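Local coordinates for protein lovastatin nonaketide synthase mokA (Monascus pilosus, PDB 6AD3) that builds, as a type I polyketide synthase, the nonaketide precursor of lovastatin (monacolin K), and is represented here by its condensation domain, at residues D354-T358 and M401-R405. The protein carries 1 engineered substitution. Residues are numbered along the deposited sequence; the frame is centred on the assembly and turned at random.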
ATOM      1  N   ASP A 354       5.517   3.403   3.886  1.00 12.84           N
ATOM      2  CA  ASP A 354       5.900   3.206   5.263  1.00 14.17           C
ATOM      3  C   ASP A 354       4.631   2.985   6.085  1.00 15.48           C
ATOM      4  O   ASP A 354       3.639   3.663   5.863  1.00 14.17           O
ATOM      5  CB  ASP A 354       6.671   4.418   5.800  1.00 14.81           C
ATOM      6  CG  ASP A 354       7.202   4.166   7.187  1.00 20.32           C
ATOM      7  OD1 ASP A 354       8.178   3.392   7.306  1.00 24.85           O
ATOM      8  OD2 ASP A 354       6.662   4.726   8.139  1.00 19.92           O
ATOM      9  N   THR A 355       4.659   2.043   7.010  1.00 12.49           N
ATOM     10  CA  THR A 355       3.479   1.760   7.815  1.00 15.60           C
ATOM     11  C   THR A 355       3.044   2.910   8.720  1.00 16.27           C
ATOM     12  O   THR A 355       1.874   2.975   9.104  1.00 12.71           O
ATOM     13  CB  THR A 355       3.669   0.554   8.735  1.00 14.22           C
ATOM     14  OG1 THR A 355       4.727   0.834   9.667  1.00 16.27           O
ATOM     15  CG2 THR A 355       3.923  -0.724   7.952  1.00 18.50           C
ATOM     16  N   ASN A 356       3.977   3.771   9.091  1.00 14.62           N
ATOM     17  CA  ASN A 356       3.720   4.842  10.056  1.00 17.14           C
ATOM     18  C   ASN A 356       3.201   4.278  11.400  1.00 16.68           C
ATOM     19  O   ASN A 356       2.361   4.853  12.032  1.00 19.08           O
ATOM     20  CB  ASN A 356       2.785   5.914   9.490  1.00 16.88           C
ATOM     21  CG  ASN A 356       3.029   7.300  10.092  1.00 26.51           C
ATOM     22  OD1 ASN A 356       2.324   8.248   9.783  1.00 26.25           O
ATOM     23  ND2 ASN A 356       4.024   7.416  10.934  1.00 32.67           N
ATOM     24  N   ARG A 357       3.705   3.117  11.780  1.00 16.12           N
ATOM     25  CA  ARG A 357       3.414   2.544  13.075  1.00 16.42           C
ATOM     26  C   ARG A 357       4.743   2.424  13.810  1.00 20.81           C
ATOM     27  O   ARG A 357       5.603   1.682  13.401  1.00 22.87           O
ATOM     28  CB  ARG A 357       2.768   1.181  12.900  1.00 17.51           C
ATOM     29  CG  ARG A 357       1.384   1.231  12.282  1.00 14.35           C
ATOM     30  CD  ARG A 357       0.947  -0.145  11.844  1.00 14.95           C
ATOM     31  NE  ARG A 357      -0.266  -0.195  11.035  1.00 12.90           N
ATOM     32  CZ  ARG A 357      -1.449  -0.585  11.493  1.00 14.17           C
ATOM     33  NH1 ARG A 357      -1.590  -0.916  12.756  1.00 13.28           N
ATOM     34  NH2 ARG A 357      -2.495  -0.643  10.693  1.00 14.97           N
ATOM     35  N   THR A 358       4.836   3.175  14.900  1.00 24.01           N
ATOM     36  CA  THR A 358       6.063   3.581  15.553  1.00 33.96           C
ATOM     37  C   THR A 358       6.150   3.224  17.055  1.00 40.41           C
ATOM     38  O   THR A 358       7.077   3.650  17.733  1.00 41.47           O
ATOM     39  CB  THR A 358       6.250   5.124  15.397  1.00 40.57           C
ATOM     40  OG1 THR A 358       5.506   5.826  16.391  1.00 49.77           O
ATOM     41  CG2 THR A 358       5.726   5.620  14.075  1.00 55.35           C
ATOM     42  N   MET A 401      13.600   8.305   7.635  1.00 18.92           N
ATOM     43  CA  MET A 401      12.872   7.647   8.714  1.00 22.57           C
ATOM     44  C   MET A 401      12.908   8.461  10.007  1.00 22.30           C
ATOM     45  O   MET A 401      12.001   8.344  10.845  1.00 23.32           O
ATOM     46  CB  MET A 401      13.428   6.236   8.964  1.00 21.29           C
ATOM     47  CG  MET A 401      13.124   5.266   7.843  1.00 24.66           C
ATOM     48  SD  MET A 401      11.368   5.153   7.460  1.00 28.40           S
ATOM     49  CE  MET A 401      10.736   4.437   8.952  1.00 27.23           C
ATOM     50  N   GLN A 402      13.801   9.432  10.079  1.00 22.97           N
ATOM     51  CA  GLN A 402      13.750  10.398  11.157  1.00 25.48           C
ATOM     52  C   GLN A 402      12.614  11.411  11.011  1.00 26.59           C
ATOM     53  O   GLN A 402      12.403  12.232  11.893  1.00 25.06           O
ATOM     54  CB  GLN A 402      15.095  11.115  11.266  1.00 30.35           C
ATOM     55  CG  GLN A 402      16.217  10.180  11.654  1.00 33.95           C
ATOM     56  CD  GLN A 402      17.562  10.845  11.559  1.00 47.72           C
ATOM     57  OE1 GLN A 402      17.728  11.822  10.836  1.00 59.88           O
ATOM     58  NE2 GLN A 402      18.534  10.327  12.294  1.00 54.44           N
ATOM     59  N   HIS A 403      12.011  11.472   9.827  1.00 21.21           N
ATOM     60  CA  HIS A 403      11.016  12.487   9.548  1.00 19.61           C
ATOM     61  C   HIS A 403       9.817  11.799   8.939  1.00 21.78           C
ATOM     62  O   HIS A 403       9.167  12.354   8.080  1.00 21.22           O
ATOM     63  CB  HIS A 403      11.554  13.526   8.549  1.00 21.48           C
ATOM     64  CG  HIS A 403      12.836  14.167   8.985  1.00 23.33           C
ATOM     65  ND1 HIS A 403      12.898  15.029  10.053  1.00 25.95           N
ATOM     66  CD2 HIS A 403      14.109  14.007   8.557  1.00 26.25           C
ATOM     67  CE1 HIS A 403      14.150  15.408  10.241  1.00 25.11           C
ATOM     68  NE2 HIS A 403      14.900  14.831   9.324  1.00 24.26           N
ATOM     69  N   ALA A 404       9.527  10.599   9.397  1.00 18.87           N
ATOM     70  CA  ALA A 404       8.515   9.766   8.728  1.00 20.43           C
ATOM     71  C   ALA A 404       7.052  10.068   9.114  1.00 20.87           C
ATOM     72  O   ALA A 404       6.158   9.491   8.532  1.00 22.60           O
ATOM     73  CB  ALA A 404       8.793   8.294   8.984  1.00 20.42           C
ATOM     74  N   ARG A 405       6.832  10.873  10.154  1.00 23.30           N
ATOM     75  CA  ARG A 405       5.496  11.021  10.743  1.00 27.74           C
ATOM     76  C   ARG A 405       4.554  11.941   9.957  1.00 25.13           C
ATOM     77  O   ARG A 405       3.369  12.017  10.251  1.00 30.38           O
ATOM     78  CB  ARG A 405       5.602  11.551  12.154  1.00 34.39           C
ATOM     79  CG  ARG A 405       6.224  10.588  13.140  1.00 50.28           C
ATOM     80  CD  ARG A 405       6.323  11.258  14.512  1.00 69.59           C
ATOM     81  NE  ARG A 405       7.476  10.808  15.289  1.00 70.54           N
ATOM     82  CZ  ARG A 405       7.451   9.776  16.126  1.00 78.61           C
ATOM     83  NH1 ARG A 405       6.341   9.061  16.273  1.00 71.13           N
ATOM     84  NH2 ARG A 405       8.539   9.453  16.810  1.00 98.42           N
TER
HETATM   85  O   HOH W   1       5.226   7.134   7.783  1.00 19.97           O
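D354 OD2 is gripped twice. A bridging water donates to D354 OD2, its oxygen 2.8 Å away, and also donates across to A404 O, 2.6 Å from the water oxygen. N356 N donates to the same OD2 over 3.0 Å from above the carboxylate plane, closing an Asx turn, a role that a short acidic side chain fills well. CG anti to the backbone N (chi1 -174°) sends the carboxylate across, where D354 OD1 lies 3.2 Å from M401 CE. M401 is flexible enough to manage this, bending at chi2 and chi3 to curl its thioether end back toward the carboxylate. The A404 side chain is just a methyl, compact enough for a buried place near D354. N356, whose left-handed backbone asparagine tolerates well, lays its amide alongside A404 and R405, its ND2 3.8 Å from A404 O, a contact rather than a bond. Nearer the solvent, R405, bent at chi3, brings NH1 to T358 OG1 in a weak bond (3.3 Å, 127°); that hydroxyl's stronger partner is E362. The contact thus joins the loop between strand 348-354 and helix 360-364 to the one linking helices 386-401 and 408-414, with L373 of strand 371-377 touching D354, M401 and A404.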